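Local coordinates for protein ribonucleoside-diphosphate reductase subunit beta (Streptococcus sanguinis, PDB 4N83) that probably serves as the metal-containing, radical-generating small subunit of a class Ib ribonucleotide reductase, which makes deoxyribonucleotides from ribonucleotides for DNA synthesis, at residues A[15-21]-A[197-201]; A[24-30]-A[189-194]. One frame throughout, in Å; residues are numbered along the deposited sequence.

Contact 1 (A[15-21]-A[197-201]); sequences DVIDKST and YIGYK
D15 and Y200 reach out from opposite directions, and the phenol OH gives its proton to the syn lone pair of D15 OD2, 3.2 Å from Y200 OH. The same oxygen is gripped from its anti side by K201 NZ at 3.0 Å. A second aspartate works differently: D18 crosses Y197 at about a right angle, with carboxylate and ring planes 80° apart, and its OD1 receives Y197 OH at 2.8 Å, on the anti side and 32° out of plane. Lysine's long chain lets K201 NZ reach both acids, though its salt bridge to D18 OD1 is long, at 3.8 Å. This network ties the start of helix 16-27 to the antiparallel helix 178-206, a metal-ligand helix of the ferritin-like bundle. Tyrosine suits both places, offering a hydroxyl to an aspartate and a ring face to an aliphatic branch, which covers one face of each tyrosine. I17 CD1 sits over the Y200 ring, 3.8 Å from its centroid, a CH-pi contact, while I17 CG2 meets the edge of Y197. T21 uses both branches: OG1, placed opposite the carbonyl carbon (chi1 -48°), donates to I17 O, and CG2 lies over one face of Y197. D18 OD2 is held by T83.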
# COMPACT_ATOMS: atom_id res chain seq x y z
N ASP A 15 -12.85 6.43 -14.68
CA ASP A 15 -12.85 7.78 -14.11
C ASP A 15 -11.46 8.41 -14.25
O ASP A 15 -10.49 7.90 -13.69
CB ASP A 15 -13.26 7.72 -12.63
CG ASP A 15 -13.66 9.07 -12.07
OD1 ASP A 15 -13.43 10.11 -12.73
OD2 ASP A 15 -14.22 9.10 -10.95
N VAL A 16 -11.40 9.52 -14.98
CA VAL A 16 -10.12 10.19 -15.29
C VAL A 16 -9.33 10.70 -14.08
O VAL A 16 -8.12 10.93 -14.19
CB VAL A 16 -10.32 11.36 -16.29
CG1 VAL A 16 -10.74 10.83 -17.65
CG2 VAL A 16 -11.34 12.36 -15.76
N ILE A 17 -10.00 10.90 -12.95
CA ILE A 17 -9.32 11.36 -11.73
C ILE A 17 -8.54 10.23 -11.05
O ILE A 17 -7.64 10.49 -10.25
CB ILE A 17 -10.32 12.06 -10.76
CG1 ILE A 17 -10.73 13.41 -11.36
CG2 ILE A 17 -9.71 12.26 -9.37
CD1 ILE A 17 -11.73 14.20 -10.54
N ASP A 18 -8.85 8.98 -11.39
CA ASP A 18 -8.05 7.84 -10.93
C ASP A 18 -6.63 7.96 -11.47
O ASP A 18 -5.66 7.80 -10.72
CB ASP A 18 -8.66 6.51 -11.39
CG ASP A 18 -10.07 6.28 -10.84
OD1 ASP A 18 -10.39 6.80 -9.75
OD2 ASP A 18 -10.84 5.56 -11.51
N LYS A 19 -6.52 8.23 -12.77
CA LYS A 19 -5.24 8.51 -13.42
C LYS A 19 -4.42 9.53 -12.65
O LYS A 19 -3.31 9.25 -12.21
CB LYS A 19 -5.45 9.05 -14.85
CG LYS A 19 -5.53 8.00 -15.94
CD LYS A 19 -5.59 8.67 -17.31
CE LYS A 19 -5.00 7.80 -18.41
NZ LYS A 19 -4.49 8.62 -19.53
N SER A 20 -4.99 10.72 -12.48
CA SER A 20 -4.27 11.86 -11.91
C SER A 20 -3.93 11.67 -10.43
O SER A 20 -2.86 12.08 -9.99
CB SER A 20 -5.07 13.15 -12.10
OG SER A 20 -6.39 13.02 -11.60
N THR A 21 -4.84 11.06 -9.67
CA THR A 21 -4.62 10.85 -8.24
C THR A 21 -3.52 9.81 -7.99
O THR A 21 -2.74 9.95 -7.04
CB THR A 21 -5.90 10.40 -7.52
OG1 THR A 21 -6.99 11.27 -7.89
CG2 THR A 21 -5.71 10.45 -6.00
N TYR A 197 -9.42 13.48 -2.82
CA TYR A 197 -9.80 12.29 -3.56
C TYR A 197 -10.94 11.54 -2.89
O TYR A 197 -11.91 11.17 -3.54
CB TYR A 197 -8.61 11.35 -3.74
CG TYR A 197 -8.92 10.14 -4.60
CD1 TYR A 197 -9.33 10.30 -5.93
CD2 TYR A 197 -8.79 8.85 -4.11
CE1 TYR A 197 -9.60 9.21 -6.73
CE2 TYR A 197 -9.06 7.75 -4.91
CZ TYR A 197 -9.47 7.93 -6.22
OH TYR A 197 -9.75 6.84 -7.02
N ILE A 198 -10.81 11.30 -1.58
CA ILE A 198 -11.86 10.64 -0.81
C ILE A 198 -13.12 11.51 -0.81
O ILE A 198 -14.24 11.00 -0.94
CB ILE A 198 -11.42 10.34 0.64
CG1 ILE A 198 -10.30 9.29 0.65
CG2 ILE A 198 -12.59 9.84 1.48
CD1 ILE A 198 -9.58 9.15 1.98
N GLY A 199 -12.93 12.82 -0.67
CA GLY A 199 -14.04 13.78 -0.72
C GLY A 199 -14.71 13.90 -2.08
O GLY A 199 -15.89 14.25 -2.16
N TYR A 200 -13.97 13.61 -3.14
CA TYR A 200 -14.53 13.62 -4.50
C TYR A 200 -15.43 12.41 -4.74
O TYR A 200 -16.54 12.55 -5.24
CB TYR A 200 -13.43 13.66 -5.56
CG TYR A 200 -13.91 13.24 -6.93
CD1 TYR A 200 -14.84 14.00 -7.62
CD2 TYR A 200 -13.44 12.07 -7.52
CE1 TYR A 200 -15.29 13.62 -8.87
CE2 TYR A 200 -13.89 11.68 -8.77
CZ TYR A 200 -14.81 12.46 -9.44
OH TYR A 200 -15.26 12.08 -10.69
N LYS A 201 -14.93 11.23 -4.38
CA LYS A 201 -15.70 9.99 -4.52
C LYS A 201 -16.94 9.98 -3.62
O LYS A 201 -17.91 9.28 -3.90
CB LYS A 201 -14.82 8.77 -4.20
CG LYS A 201 -13.79 8.45 -5.27
CD LYS A 201 -14.43 7.76 -6.47
CE LYS A 201 -13.45 7.57 -7.61
NZ LYS A 201 -14.11 7.02 -8.83

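Contact 2 (A[24-30]-A[189-194]); sequences KLTEQFW and RDESVH. With MN (manganese (II) ion), chain I; MN (manganese (II) ion), chain J.
W30 and D190 meet beside the dimanganese site of a ferritin-like helical bundle, where the loop after helix 16-27 folds against helix 178-206. W30 NE1 donates to D190 OD2 at 2.7 Å, with an N-H...O angle of 156°. The acceptor lies in the indole plane and is met on its syn side, with the N-H tilted out of the carboxylate plane; ring and carboxylate planes are 20° apart. Tryptophan suits the place because its single N-H sits on the rim of a large apolar ring, here packed on I183, L186 and I187 and on M96. Its chi1 of 62° sets CG between the backbone N and the carbonyl carbon and swings the indole to the helix. D190 OD2 is also hydrogen-bonded to H100 NE2, and H100 belongs to the manganese site. This Trp-Asp-His-metal chain is consistent with the radical-transfer route proposed for class I small subunits, in which an aspartate can bridge the two N-H donors.

Around this pair, aliphatic groups close the interface. L25 sends CD2 obliquely to H194, a residue of the manganese site, 3.6 Å from its NE2, and the same methyl lies 4.1 Å from V193 CG1. Further out, K24 CD rests 4.0 Å from V193 CG2, an alkyl contact from a lysine at the surface. The flat guanidinium of R189 lies across the aliphatic Q28 CG, 3.4 Å from R189 NE, a contact that suits an exposed arginine.

On the other side of helix 178-206, H194 ND1 donates in its ring plane to E191 OE1 at 3.1 Å. E191 turns to the metals through a bend at its second torsion and joins the ions with one oxygen each: OE1 binds one manganese at 2.4 Å and OE2 the other at 2.2 Å.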
# COMPACT_ATOMS: atom_id res chain seq x y z
N LYS A 24 -0.16 11.73 -9.03
CA LYS A 24 0.25 12.70 -8.02
C LYS A 24 0.81 12.05 -6.77
O LYS A 24 1.86 12.45 -6.27
CB LYS A 24 -0.93 13.61 -7.66
CG LYS A 24 -0.61 14.65 -6.59
CD LYS A 24 -1.34 15.96 -6.81
CE LYS A 24 -0.65 16.79 -7.89
NZ LYS A 24 -1.31 18.12 -8.07
N LEU A 25 0.10 11.04 -6.26
CA LEU A 25 0.51 10.37 -5.02
C LEU A 25 1.80 9.57 -5.18
O LEU A 25 2.67 9.60 -4.31
CB LEU A 25 -0.60 9.47 -4.48
CG LEU A 25 -1.80 10.19 -3.85
CD1 LEU A 25 -2.99 9.25 -3.72
CD2 LEU A 25 -1.43 10.77 -2.49
N THR A 26 1.93 8.85 -6.30
CA THR A 26 3.15 8.10 -6.59
C THR A 26 4.34 9.03 -6.80
O THR A 26 5.45 8.73 -6.36
CB THR A 26 2.98 7.20 -7.83
OG1 THR A 26 2.47 7.98 -8.92
CG2 THR A 26 2.03 6.05 -7.53
N GLU A 27 4.11 10.16 -7.47
CA GLU A 27 5.12 11.20 -7.60
C GLU A 27 5.44 11.84 -6.24
O GLU A 27 6.55 12.32 -6.02
CB GLU A 27 4.66 12.28 -8.59
CG GLU A 27 4.73 11.86 -10.05
CD GLU A 27 4.19 12.92 -11.00
OE1 GLU A 27 3.35 13.74 -10.58
OE2 GLU A 27 4.62 12.93 -12.17
N GLN A 28 4.46 11.84 -5.34
CA GLN A 28 4.65 12.33 -3.97
C GLN A 28 5.09 11.23 -2.99
O GLN A 28 4.73 11.25 -1.82
CB GLN A 28 3.35 12.98 -3.45
CG GLN A 28 3.05 14.34 -4.05
CD GLN A 28 1.75 14.94 -3.53
OE1 GLN A 28 1.25 14.53 -2.47
NE2 GLN A 28 1.21 15.91 -4.25
N PHE A 29 5.87 10.26 -3.48
CA PHE A 29 6.44 9.20 -2.64
C PHE A 29 7.62 9.75 -1.84
O PHE A 29 8.40 10.56 -2.35
CB PHE A 29 6.89 8.02 -3.52
CG PHE A 29 7.70 6.98 -2.80
CD1 PHE A 29 7.11 5.81 -2.35
CD2 PHE A 29 9.07 7.15 -2.61
CE1 PHE A 29 7.86 4.84 -1.70
CE2 PHE A 29 9.82 6.19 -1.96
CZ PHE A 29 9.21 5.03 -1.50
N TRP A 30 7.76 9.31 -0.59
CA TRP A 30 8.88 9.73 0.26
C TRP A 30 9.14 8.78 1.43
O TRP A 30 8.30 7.95 1.77
CB TRP A 30 8.64 11.15 0.79
CG TRP A 30 7.43 11.28 1.65
CD1 TRP A 30 6.14 11.44 1.24
CD2 TRP A 30 7.39 11.28 3.09
NE1 TRP A 30 5.30 11.54 2.32
CE2 TRP A 30 6.04 11.44 3.47
CE3 TRP A 30 8.36 11.15 4.08
CZ2 TRP A 30 5.64 11.48 4.80
CZ3 TRP A 30 7.96 11.19 5.42
CH2 TRP A 30 6.61 11.35 5.76
N ARG A 189 1.09 17.29 2.70
CA ARG A 189 1.01 17.26 1.24
C ARG A 189 0.26 16.03 0.75
O ARG A 189 -0.54 16.11 -0.19
CB ARG A 189 2.41 17.31 0.62
CG ARG A 189 2.41 17.54 -0.89
CD ARG A 189 3.81 17.55 -1.46
NE ARG A 189 4.41 16.21 -1.49
CZ ARG A 189 5.65 15.95 -1.91
NH1 ARG A 189 6.45 16.92 -2.34
NH2 ARG A 189 6.10 14.70 -1.90
N ASP A 190 0.52 14.88 1.38
CA ASP A 190 -0.18 13.64 1.04
C ASP A 190 -1.64 13.67 1.49
O ASP A 190 -2.53 13.29 0.73
CB ASP A 190 0.51 12.42 1.67
CG ASP A 190 1.78 12.02 0.94
OD1 ASP A 190 1.88 12.25 -0.29
OD2 ASP A 190 2.68 11.46 1.60
N GLU A 191 -1.87 14.12 2.72
CA GLU A 191 -3.23 14.14 3.28
C GLU A 191 -4.12 15.19 2.64
O GLU A 191 -5.35 15.04 2.62
CB GLU A 191 -3.19 14.33 4.80
CG GLU A 191 -2.56 13.17 5.57
CD GLU A 191 -3.23 11.83 5.31
OE1 GLU A 191 -4.40 11.81 4.87
OE2 GLU A 191 -2.58 10.79 5.53
N SER A 192 -3.53 16.25 2.11
CA SER A 192 -4.28 17.25 1.34
C SER A 192 -4.89 16.62 0.09
O SER A 192 -6.02 16.94 -0.28
CB SER A 192 -3.37 18.42 0.96
OG SER A 192 -4.10 19.42 0.26
N VAL A 193 -4.14 15.72 -0.54
CA VAL A 193 -4.60 15.02 -1.74
C VAL A 193 -5.57 13.88 -1.39
O VAL A 193 -6.50 13.60 -2.16
CB VAL A 193 -3.42 14.45 -2.56
CG1 VAL A 193 -3.91 13.70 -3.79
CG2 VAL A 193 -2.47 15.57 -2.97
N HIS A 194 -5.36 13.22 -0.26
CA HIS A 194 -6.25 12.15 0.20
C HIS A 194 -7.66 12.69 0.47
O HIS A 194 -8.64 12.11 0.01
CB HIS A 194 -5.72 11.48 1.47
CG HIS A 194 -4.49 10.65 1.25
ND1 HIS A 194 -3.57 10.41 2.24
CD2 HIS A 194 -4.03 10.03 0.15
CE1 HIS A 194 -2.59 9.66 1.76
NE2 HIS A 194 -2.85 9.41 0.49
MN MN I . -5.56 9.74 4.34
MN MN J . -2.12 10.10 7.57

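Contacts 1 and 2 follow one another along the same two helices, 16-27 and 178-206, with their centres about 13 Å apart. Contact 1, at the outer end, combines a salt-bridge network with aliphatic packing on two tyrosines, and its centre lies about 18 Å from that of the chain; contact 2, its centre about 13 Å from that of the chain, brings in two residues of the metal site, E191 and H194. The Y197 side chain of contact 1 is still about 6 Å from that of H194 and about 9 Å from a manganese ion, whereas the H194 side chain is about 4 Å from that of the metal ligand E97. Within segment 24-30, F29 stacks on F29 of the second subunit, placing this end of the pairing next to the dimer interface.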